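Local coordinates for protein Exo-beta-1,3-glucanase (Streptomyces sp. SirexAA-E, PDB 4PEY) that hydrolyses laminarin and laminarioligosaccharides from their non-reducing ends as an exo-beta-1,3-glucanase, giving glucose and laminaribiose, at residues 59-64 with 225-230; 18-23 with 258-263; 109-114 with 310-315. The protein carries 1 engineered substitution. One frame throughout, in Å; residues are numbered along the deposited sequence. Where two conformers were deposited one is given.

Contact 1 of 3, residues 59-64 with 225-230; sequences FKPGTY and LYLDGD
Leu227 reaches out from its strand and lays one methyl, CD1, against the side chain of Lys60. The closest approach is from Lys60 CG to Leu227 CD1, 3.6 Å. Further along the lysine, CE is still 4.0 Å from Leu227 CD1. The chain beyond Lys60 CG is extended, so its methylenes pass the methyl in a row. The lysine was modelled in two conformers, and this packing is that of one of them. Pro61 adds a looser touch, its CD 4.3 Å from Leu227 CD1. The leucine sets CG anti to its carbonyl carbon (chi1 -82°), and CD1 thereby faces the bend at 60-61.

Behind the contact, Tyr64 steadies that bend. Its OH gives a 2.6 Å hydrogen bond to Lys60 O, tilted 20° from the carbonyl plane. Phe59 CD2 rests over one face of the Tyr64 ring, 3.6 Å above the plane and toward the rim. Lys60 NZ and Asp230 OD1 are 6.5 Å apart and form no salt bridge.

The contact lies at the surface. Strand 62-65 pairs parallel with strand 87-94. Strand 224-228 pairs antiparallel with 231-243, while helix 34-45 packs on Phe59 and Tyr64.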
loop_
_atom_site.group_PDB
_atom_site.type_symbol
_atom_site.label_atom_id
_atom_site.label_comp_id
_atom_site.label_asym_id
_atom_site.label_seq_id
_atom_site.Cartn_x
_atom_site.Cartn_y
_atom_site.Cartn_z
ATOM N N PHE A 59 13.038 -13.818 10.931
ATOM C CA PHE A 59 13.196 -14.569 12.169
ATOM C C PHE A 59 12.671 -15.994 12.049
ATOM O O PHE A 59 11.490 -16.207 11.751
ATOM C CB PHE A 59 12.485 -13.830 13.311
ATOM C CG PHE A 59 13.166 -12.550 13.717
ATOM C CD1 PHE A 59 13.086 -11.410 12.923
ATOM C CD2 PHE A 59 13.893 -12.488 14.896
ATOM C CE1 PHE A 59 13.730 -10.238 13.299
ATOM C CE2 PHE A 59 14.526 -11.327 15.277
ATOM C CZ PHE A 59 14.451 -10.199 14.477
ATOM N N LYS A 60 13.554 -16.965 12.275
ATOM C CA LYS A 60 13.168 -18.377 12.246
ATOM C C LYS A 60 12.179 -18.680 13.369
ATOM O O LYS A 60 12.172 -18.001 14.406
ATOM C CB LYS A 60 14.395 -19.286 12.366
ATOM C CG LYS A 60 15.410 -19.115 11.253
ATOM C CD LYS A 60 16.471 -20.208 11.299
ATOM C CE LYS A 60 17.381 -20.124 10.088
ATOM N NZ LYS A 60 18.332 -21.271 10.020
ATOM N N PRO A 61 11.331 -19.701 13.172
ATOM C CA PRO A 61 10.354 -20.031 14.217
ATOM C C PRO A 61 10.984 -20.274 15.584
ATOM O O PRO A 61 12.073 -20.857 15.687
ATOM C CB PRO A 61 9.701 -21.310 13.694
ATOM C CG PRO A 61 9.823 -21.210 12.224
ATOM C CD PRO A 61 11.126 -20.505 11.953
ATOM N N GLY A 62 10.293 -19.810 16.622
ATOM C CA GLY A 62 10.765 -19.941 17.984
ATOM C C GLY A 62 10.300 -18.772 18.823
ATOM O O GLY A 62 9.379 -18.047 18.436
ATOM N N THR A 63 10.951 -18.584 19.967
ATOM C CA THR A 63 10.597 -17.522 20.900
ATOM C C THR A 63 11.800 -16.623 21.147
ATOM O O THR A 63 12.902 -17.102 21.434
ATOM C CB THR A 63 10.079 -18.101 22.238
ATOM O OG1 THR A 63 8.901 -18.878 21.993
ATOM C CG2 THR A 63 9.746 -16.990 23.224
ATOM N N TYR A 64 11.576 -15.318 21.024
ATOM C CA TYR A 64 12.623 -14.319 21.159
ATOM C C TYR A 64 12.316 -13.432 22.341
ATOM O O TYR A 64 11.186 -12.976 22.491
ATOM C CB TYR A 64 12.740 -13.484 19.881
ATOM C CG TYR A 64 13.123 -14.321 18.685
ATOM C CD1 TYR A 64 12.157 -15.012 17.955
ATOM C CD2 TYR A 64 14.452 -14.437 18.294
ATOM C CE1 TYR A 64 12.503 -15.797 16.871
ATOM C CE2 TYR A 64 14.808 -15.214 17.199
ATOM C CZ TYR A 64 13.830 -15.890 16.495
ATOM O OH TYR A 64 14.176 -16.669 15.416
ATOM N N LEU A 225 7.563 -15.583 2.443
ATOM C CA LEU A 225 8.646 -16.525 2.659
ATOM C C LEU A 225 8.517 -17.195 4.024
ATOM O O LEU A 225 8.220 -16.533 5.020
ATOM C CB LEU A 225 9.991 -15.799 2.558
ATOM C CG LEU A 225 11.260 -16.651 2.595
ATOM C CD1 LEU A 225 11.384 -17.477 1.303
ATOM C CD2 LEU A 225 12.496 -15.765 2.805
ATOM N N TYR A 226 8.743 -18.503 4.085
ATOM C CA TYR A 226 8.785 -19.162 5.385
ATOM C C TYR A 226 9.686 -20.379 5.332
ATOM O O TYR A 226 10.195 -20.746 4.266
ATOM C CB TYR A 226 7.373 -19.547 5.859
ATOM C CG TYR A 226 6.801 -20.812 5.245
ATOM C CD1 TYR A 226 6.346 -20.837 3.927
ATOM C CD2 TYR A 226 6.684 -21.976 5.997
ATOM C CE1 TYR A 226 5.810 -21.991 3.378
ATOM C CE2 TYR A 226 6.150 -23.131 5.458
ATOM C CZ TYR A 226 5.716 -23.136 4.146
ATOM O OH TYR A 226 5.183 -24.285 3.602
ATOM N N LEU A 227 9.907 -20.975 6.495
ATOM C CA LEU A 227 10.693 -22.197 6.615
ATOM C C LEU A 227 9.808 -23.397 6.884
ATOM O O LEU A 227 9.067 -23.421 7.862
ATOM C CB LEU A 227 11.720 -22.057 7.735
ATOM C CG LEU A 227 13.010 -21.334 7.369
ATOM C CD1 LEU A 227 13.800 -21.004 8.627
ATOM C CD2 LEU A 227 13.831 -22.198 6.415
ATOM N N ASP A 228 9.885 -24.384 6.000
ATOM C CA ASP A 228 9.256 -25.679 6.220
ATOM C C ASP A 228 10.361 -26.625 6.667
ATOM O O ASP A 228 11.110 -27.148 5.844
ATOM C CB ASP A 228 8.563 -26.167 4.946
ATOM C CG ASP A 228 7.727 -27.411 5.165
ATOM O OD1 ASP A 228 7.435 -27.750 6.332
ATOM O OD2 ASP A 228 7.353 -28.045 4.156
ATOM N N GLY A 229 10.482 -26.810 7.978
ATOM C CA GLY A 229 11.648 -27.464 8.538
ATOM C C GLY A 229 12.868 -26.593 8.287
ATOM O O GLY A 229 12.945 -25.461 8.772
ATOM N N ASP A 230 13.810 -27.109 7.505
ATOM C CA ASP A 230 15.019 -26.366 7.170
ATOM C C ASP A 230 14.994 -25.814 5.744
ATOM O O ASP A 230 15.970 -25.219 5.289
ATOM C CB ASP A 230 16.252 -27.254 7.347
ATOM C CG ASP A 230 16.593 -27.498 8.802
ATOM O OD1 ASP A 230 15.739 -27.229 9.676
ATOM O OD2 ASP A 230 17.717 -27.967 9.069
#

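Contact 2 of 3, residues 18-23 with 258-263; sequences GDLGPN and LPLDQF
Gly18 and Leu20 meet Leu260 where the N-terminal loop runs past the point at which the chain passes into the second of the two parallel beta-helices of this family 55 glycosidase. Gly18 takes part through its backbone: its carbonyl oxygen O is 3.8 Å from Leu260 CD2, a van der Waals touch. At its backbone angles a side chain would be jammed against the carbonyl oxygen of the residue before, which calls for glycine.

Asp19 turns away from Leu260 and serves its own segment. Its OD2 accepts from Gly21 N at 2.8 Å, which makes an Asx turn. The amide comes from above the carboxylate plane, 59° out of it, and the bond is bent, with an N-H...OD2 angle of 139°. The Asx turn spans Leu20, whose side chain ends near Leu260. Gly21 then leads through Pro22 to Asn23, where ND2 is hydrogen-bonded to Pro289 O.

On the other side, Leu260 opens the 3-10 segment 260-262 that follows strand 255-259. Leu286 of strand 284-287 touches both Leu20 and Leu260, so the three leucines form a small apolar cluster. With CG anti to the amide nitrogen (chi1 -175°), Leu260 extends toward the loop. Its CD2 stops 4.4 Å from Leu20 CD2, methyl to methyl.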
loop_
_atom_site.group_PDB
_atom_site.type_symbol
_atom_site.label_atom_id
_atom_site.label_comp_id
_atom_site.label_asym_id
_atom_site.label_seq_id
_atom_site.Cartn_x
_atom_site.Cartn_y
_atom_site.Cartn_z
ATOM N N GLY A 18 19.125 -20.652 -4.068
ATOM C CA GLY A 18 20.414 -20.083 -3.728
ATOM C C GLY A 18 20.356 -19.135 -2.550
ATOM O O GLY A 18 19.315 -18.970 -1.913
ATOM N N ASP A 19 21.496 -18.516 -2.269
ATOM C CA ASP A 19 21.662 -17.609 -1.140
ATOM C C ASP A 19 20.804 -16.352 -1.290
ATOM O O ASP A 19 20.642 -15.833 -2.395
ATOM C CB ASP A 19 23.138 -17.229 -1.014
ATOM C CG ASP A 19 23.439 -16.463 0.252
ATOM O OD1 ASP A 19 23.469 -17.090 1.332
ATOM O OD2 ASP A 19 23.661 -15.240 0.168
ATOM N N LEU A 20 20.265 -15.861 -0.178
ATOM C CA LEU A 20 19.423 -14.663 -0.194
ATOM C C LEU A 20 20.224 -13.358 -0.131
ATOM O O LEU A 20 19.663 -12.275 -0.257
ATOM C CB LEU A 20 18.421 -14.710 0.960
ATOM C CG LEU A 20 17.430 -15.871 0.884
ATOM C CD1 LEU A 20 16.452 -15.829 2.053
ATOM C CD2 LEU A 20 16.695 -15.842 -0.451
ATOM N N GLY A 21 21.534 -13.456 0.067
ATOM C CA GLY A 21 22.385 -12.281 -0.025
ATOM C C GLY A 21 22.574 -11.534 1.284
ATOM O O GLY A 21 21.928 -11.840 2.285
ATOM N N PRO A 22 23.458 -10.527 1.278
ATOM C CA PRO A 22 23.880 -9.858 2.513
ATOM C C PRO A 22 22.845 -8.907 3.111
ATOM O O PRO A 22 23.040 -8.464 4.243
ATOM C CB PRO A 22 25.125 -9.085 2.075
ATOM C CG PRO A 22 24.905 -8.823 0.619
ATOM C CD PRO A 22 24.200 -10.040 0.099
ATOM N N ASN A 23 21.777 -8.596 2.376
ATOM C CA ASN A 23 20.771 -7.655 2.864
ATOM C C ASN A 23 19.571 -8.349 3.500
ATOM O O ASN A 23 18.617 -7.699 3.922
ATOM C CB ASN A 23 20.293 -6.745 1.731
ATOM C CG ASN A 23 21.393 -5.856 1.198
ATOM O OD1 ASN A 23 22.397 -5.618 1.872
ATOM N ND2 ASN A 23 21.204 -5.345 -0.017
ATOM N N LEU A 258 5.491 -23.157 -2.453
ATOM C CA LEU A 258 6.456 -23.238 -3.547
ATOM C C LEU A 258 7.877 -23.290 -2.997
ATOM O O LEU A 258 8.287 -22.384 -2.280
ATOM C CB LEU A 258 6.317 -22.035 -4.477
ATOM C CG LEU A 258 4.972 -21.837 -5.172
ATOM C CD1 LEU A 258 4.932 -20.483 -5.863
ATOM C CD2 LEU A 258 4.730 -22.967 -6.171
ATOM N N PRO A 259 8.632 -24.348 -3.325
ATOM C CA PRO A 259 10.035 -24.397 -2.888
ATOM C C PRO A 259 10.866 -23.239 -3.442
ATOM O O PRO A 259 10.611 -22.780 -4.563
ATOM C CB PRO A 259 10.535 -25.732 -3.455
ATOM C CG PRO A 259 9.293 -26.550 -3.665
ATOM C CD PRO A 259 8.234 -25.561 -4.060
ATOM N N LEU A 260 11.850 -22.788 -2.668
ATOM C CA LEU A 260 12.723 -21.698 -3.083
ATOM C C LEU A 260 13.444 -21.999 -4.399
ATOM O O LEU A 260 13.769 -21.077 -5.152
ATOM C CB LEU A 260 13.747 -21.390 -1.985
ATOM C CG LEU A 260 14.667 -20.189 -2.219
ATOM C CD1 LEU A 260 13.859 -18.902 -2.254
ATOM C CD2 LEU A 260 15.748 -20.115 -1.148
ATOM N N ASP A 261 13.688 -23.274 -4.696
ATOM C CA ASP A 261 14.408 -23.589 -5.927
ATOM C C ASP A 261 13.525 -23.390 -7.166
ATOM O O ASP A 261 13.996 -23.529 -8.296
ATOM C CB ASP A 261 15.024 -25.008 -5.880
ATOM C CG ASP A 261 13.997 -26.148 -5.917
ATOM O OD1 ASP A 261 12.805 -25.944 -6.203
ATOM O OD2 ASP A 261 14.425 -27.305 -5.685
ATOM N N GLN A 262 12.259 -23.033 -6.957
ATOM C CA GLN A 262 11.396 -22.684 -8.083
ATOM C C GLN A 262 11.334 -21.168 -8.273
ATOM O O GLN A 262 10.559 -20.665 -9.090
ATOM C CB GLN A 262 9.995 -23.271 -7.887
ATOM C CG GLN A 262 9.973 -24.795 -8.002
ATOM C CD GLN A 262 8.610 -25.399 -7.721
ATOM O OE1 GLN A 262 7.592 -24.708 -7.733
ATOM N NE2 GLN A 262 8.588 -26.701 -7.461
ATOM N N PHE A 263 12.175 -20.452 -7.526
ATOM C CA PHE A 263 12.301 -18.998 -7.637
ATOM C C PHE A 263 13.661 -18.604 -8.189
ATOM O O PHE A 263 14.680 -19.148 -7.763
ATOM C CB PHE A 263 12.120 -18.319 -6.271
ATOM C CG PHE A 263 10.696 -18.205 -5.830
ATOM C CD1 PHE A 263 10.009 -19.313 -5.356
ATOM C CD2 PHE A 263 10.048 -16.976 -5.865
ATOM C CE1 PHE A 263 8.692 -19.203 -4.942
ATOM C CE2 PHE A 263 8.732 -16.855 -5.460
ATOM C CZ PHE A 263 8.050 -17.968 -4.997
#

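Contact 3 of 3, residues 109-114 with 310-315; sequences WRSAEN and LGLATI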
loop_
_atom_site.group_PDB
_atom_site.type_symbol
_atom_site.label_atom_id
_atom_site.label_comp_id
_atom_site.label_asym_id
_atom_site.label_seq_id
_atom_site.Cartn_x
_atom_site.Cartn_y
_atom_site.Cartn_z
ATOM N N TRP A 109 7.464 3.284 3.866
ATOM C CA TRP A 109 8.284 2.237 3.236
ATOM C C TRP A 109 8.923 1.289 4.248
ATOM O O TRP A 109 10.146 1.195 4.352
ATOM C CB TRP A 109 9.374 2.857 2.322
ATOM C CG TRP A 109 8.808 3.742 1.221
ATOM C CD1 TRP A 109 7.864 3.399 0.291
ATOM C CD2 TRP A 109 9.148 5.114 0.954
ATOM N NE1 TRP A 109 7.592 4.471 -0.531
ATOM C CE2 TRP A 109 8.367 5.536 -0.143
ATOM C CE3 TRP A 109 10.040 6.026 1.533
ATOM C CZ2 TRP A 109 8.433 6.832 -0.656
ATOM C CZ3 TRP A 109 10.104 7.313 1.027
ATOM C CH2 TRP A 109 9.307 7.707 -0.061
ATOM N N ARG A 110 8.083 0.568 4.982
ATOM C CA ARG A 110 8.575 -0.450 5.907
ATOM C C ARG A 110 7.451 -1.458 6.112
ATOM O O ARG A 110 6.331 -1.216 5.673
ATOM C CB ARG A 110 9.037 0.183 7.230
ATOM C CG ARG A 110 7.937 0.896 8.031
ATOM C CD ARG A 110 8.537 1.936 8.979
ATOM N NE ARG A 110 9.011 3.100 8.233
ATOM C CZ ARG A 110 9.776 4.069 8.732
ATOM N NH1 ARG A 110 10.208 4.010 9.995
ATOM N NH2 ARG A 110 10.133 5.086 7.955
ATOM N N SER A 111 7.725 -2.594 6.744
ATOM C CA SER A 111 6.667 -3.593 6.888
ATOM C C SER A 111 6.900 -4.579 8.015
ATOM O O SER A 111 8.042 -4.849 8.386
ATOM C CB SER A 111 6.494 -4.374 5.578
ATOM O OG SER A 111 7.673 -5.102 5.271
ATOM N N ALA A 112 5.799 -5.122 8.534
ATOM C CA ALA A 112 5.824 -6.203 9.527
ATOM C C ALA A 112 4.867 -7.293 9.089
ATOM O O ALA A 112 3.744 -6.993 8.684
ATOM C CB ALA A 112 5.435 -5.694 10.914
ATOM N N GLU A 113 5.302 -8.547 9.170
ATOM C CA GLU A 113 4.461 -9.669 8.764
ATOM C C GLU A 113 4.758 -10.959 9.534
ATOM O O GLU A 113 5.907 -11.271 9.828
ATOM C CB GLU A 113 4.621 -9.911 7.252
ATOM C CG GLU A 113 3.736 -11.006 6.658
ATOM C CD GLU A 113 3.753 -11.008 5.136
ATOM O OE1 GLU A 113 4.809 -10.682 4.535
ATOM O OE2 GLU A 113 2.706 -11.330 4.531
ATOM N N ASN A 114 3.707 -11.706 9.857
ATOM C CA ASN A 114 3.855 -13.107 10.279
ATOM C C ASN A 114 4.633 -13.285 11.584
ATOM O O ASN A 114 5.485 -14.175 11.708
ATOM C CB ASN A 114 4.511 -13.922 9.148
ATOM C CG ASN A 114 4.293 -15.424 9.301
ATOM O OD1 ASN A 114 3.279 -15.861 9.846
ATOM N ND2 ASN A 114 5.246 -16.220 8.811
ATOM N N LEU A 310 11.471 -8.528 -0.985
ATOM C CA LEU A 310 11.882 -8.442 0.411
ATOM C C LEU A 310 12.531 -7.087 0.666
ATOM O O LEU A 310 13.151 -6.524 -0.231
ATOM C CB LEU A 310 12.874 -9.562 0.760
ATOM C CG LEU A 310 12.469 -10.996 0.417
ATOM C CD1 LEU A 310 13.608 -11.974 0.715
ATOM C CD2 LEU A 310 11.211 -11.377 1.180
ATOM N N GLY A 311 12.420 -6.575 1.890
ATOM C CA GLY A 311 13.159 -5.383 2.287
ATOM C C GLY A 311 12.954 -4.154 1.408
ATOM O O GLY A 311 13.898 -3.390 1.174
ATOM N N LEU A 312 11.733 -3.986 0.897
ATOM C CA LEU A 312 11.377 -2.842 0.044
ATOM C C LEU A 312 12.257 -2.792 -1.214
ATOM O O LEU A 312 12.676 -1.720 -1.670
ATOM C CB LEU A 312 11.461 -1.523 0.836
ATOM C CG LEU A 312 10.181 -1.131 1.592
ATOM C CD1 LEU A 312 9.060 -0.797 0.608
ATOM C CD2 LEU A 312 9.726 -2.204 2.597
ATOM N N ALA A 313 12.511 -3.971 -1.772
ATOM C CA ALA A 313 13.161 -4.107 -3.069
ATOM C C ALA A 313 12.544 -3.131 -4.068
ATOM O O ALA A 313 11.323 -3.021 -4.172
ATOM C CB ALA A 313 13.043 -5.543 -3.579
ATOM N N THR A 314 13.403 -2.428 -4.793
ATOM C CA THR A 314 12.986 -1.296 -5.596
ATOM C C THR A 314 13.418 -1.459 -7.040
ATOM O O THR A 314 14.554 -1.849 -7.306
ATOM C CB THR A 314 13.575 0.010 -5.014
ATOM O OG1 THR A 314 13.038 0.215 -3.704
ATOM C CG2 THR A 314 13.257 1.227 -5.891
ATOM N N ILE A 315 12.507 -1.151 -7.963
ATOM C CA ILE A 315 12.800 -1.201 -9.387
ATOM C C ILE A 315 12.764 0.204 -9.975
ATOM O O ILE A 315 11.775 0.917 -9.812
ATOM C CB ILE A 315 11.797 -2.090 -10.140
ATOM C CG1 ILE A 315 11.826 -3.510 -9.572
ATOM C CG2 ILE A 315 12.108 -2.094 -11.633
ATOM C CD1 ILE A 315 10.618 -4.333 -9.925
#
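The seam between the two parallel beta-helices is filled here by Leu312, which packs on the backbone of Trp109 and Arg110. Leu312 sits in a tight turn just before strand 314-317, closed by a 3.0 Å hydrogen bond from Ala313 N to Leu310 O. Its CG is 3.6 Å from Trp109 O. The two methyls then part. Leu312 CD1 lies 4.0 Å from Trp109 CB, at the root of the indole, and Leu312 CD2 lies 3.9 Å from Arg110 CA. Trp109 CG is anti to its carbonyl carbon (chi1 -58°), and the indole leads away from Leu312.

Leu312 O accepts from Thr314 OG1 at 2.8 Å and also from Arg54 NE, which ties down the turn. Cutting the leucine back to an alanine would probably open a gap beside the backbone of Trp109 and Arg110 and leave the root of the indole less firmly held.

Trp109 lies near the substrate site: its side chain is about 4 Å from that of Trp402, a substrate-binding residue, and about 8 Å from a bound glucose. Its ring meets Trp400 and makes a cation-pi contact with Arg374. Two beta-helices set side by side, with side chains filling the join, are typical of the rib-cage fold of glycoside hydrolase family 55.

How the contacts relate
The first segments come in the order 18-23, 59-64 and 109-114, the second in the order 225-230, 258-263 and 310-315. Contact 1 is nested within the loop closed by contact 2, and contact 3 crosses both. The centres of contacts 1 and 2 are about 15 Å apart, and the two contacts touch where Leu225 CD2 lies 4.0 Å from Leu20 CD1. Contact 3 sits deeper, its centre about 18 Å from that of contact 1 and about 16 Å from that of contact 2. Strand 231-243 bridges the outer pair, pairing with both 224-228 and 255-259. Of the three, only contact 3 comes near the substrate site; contacts 1 and 2 lie away from it.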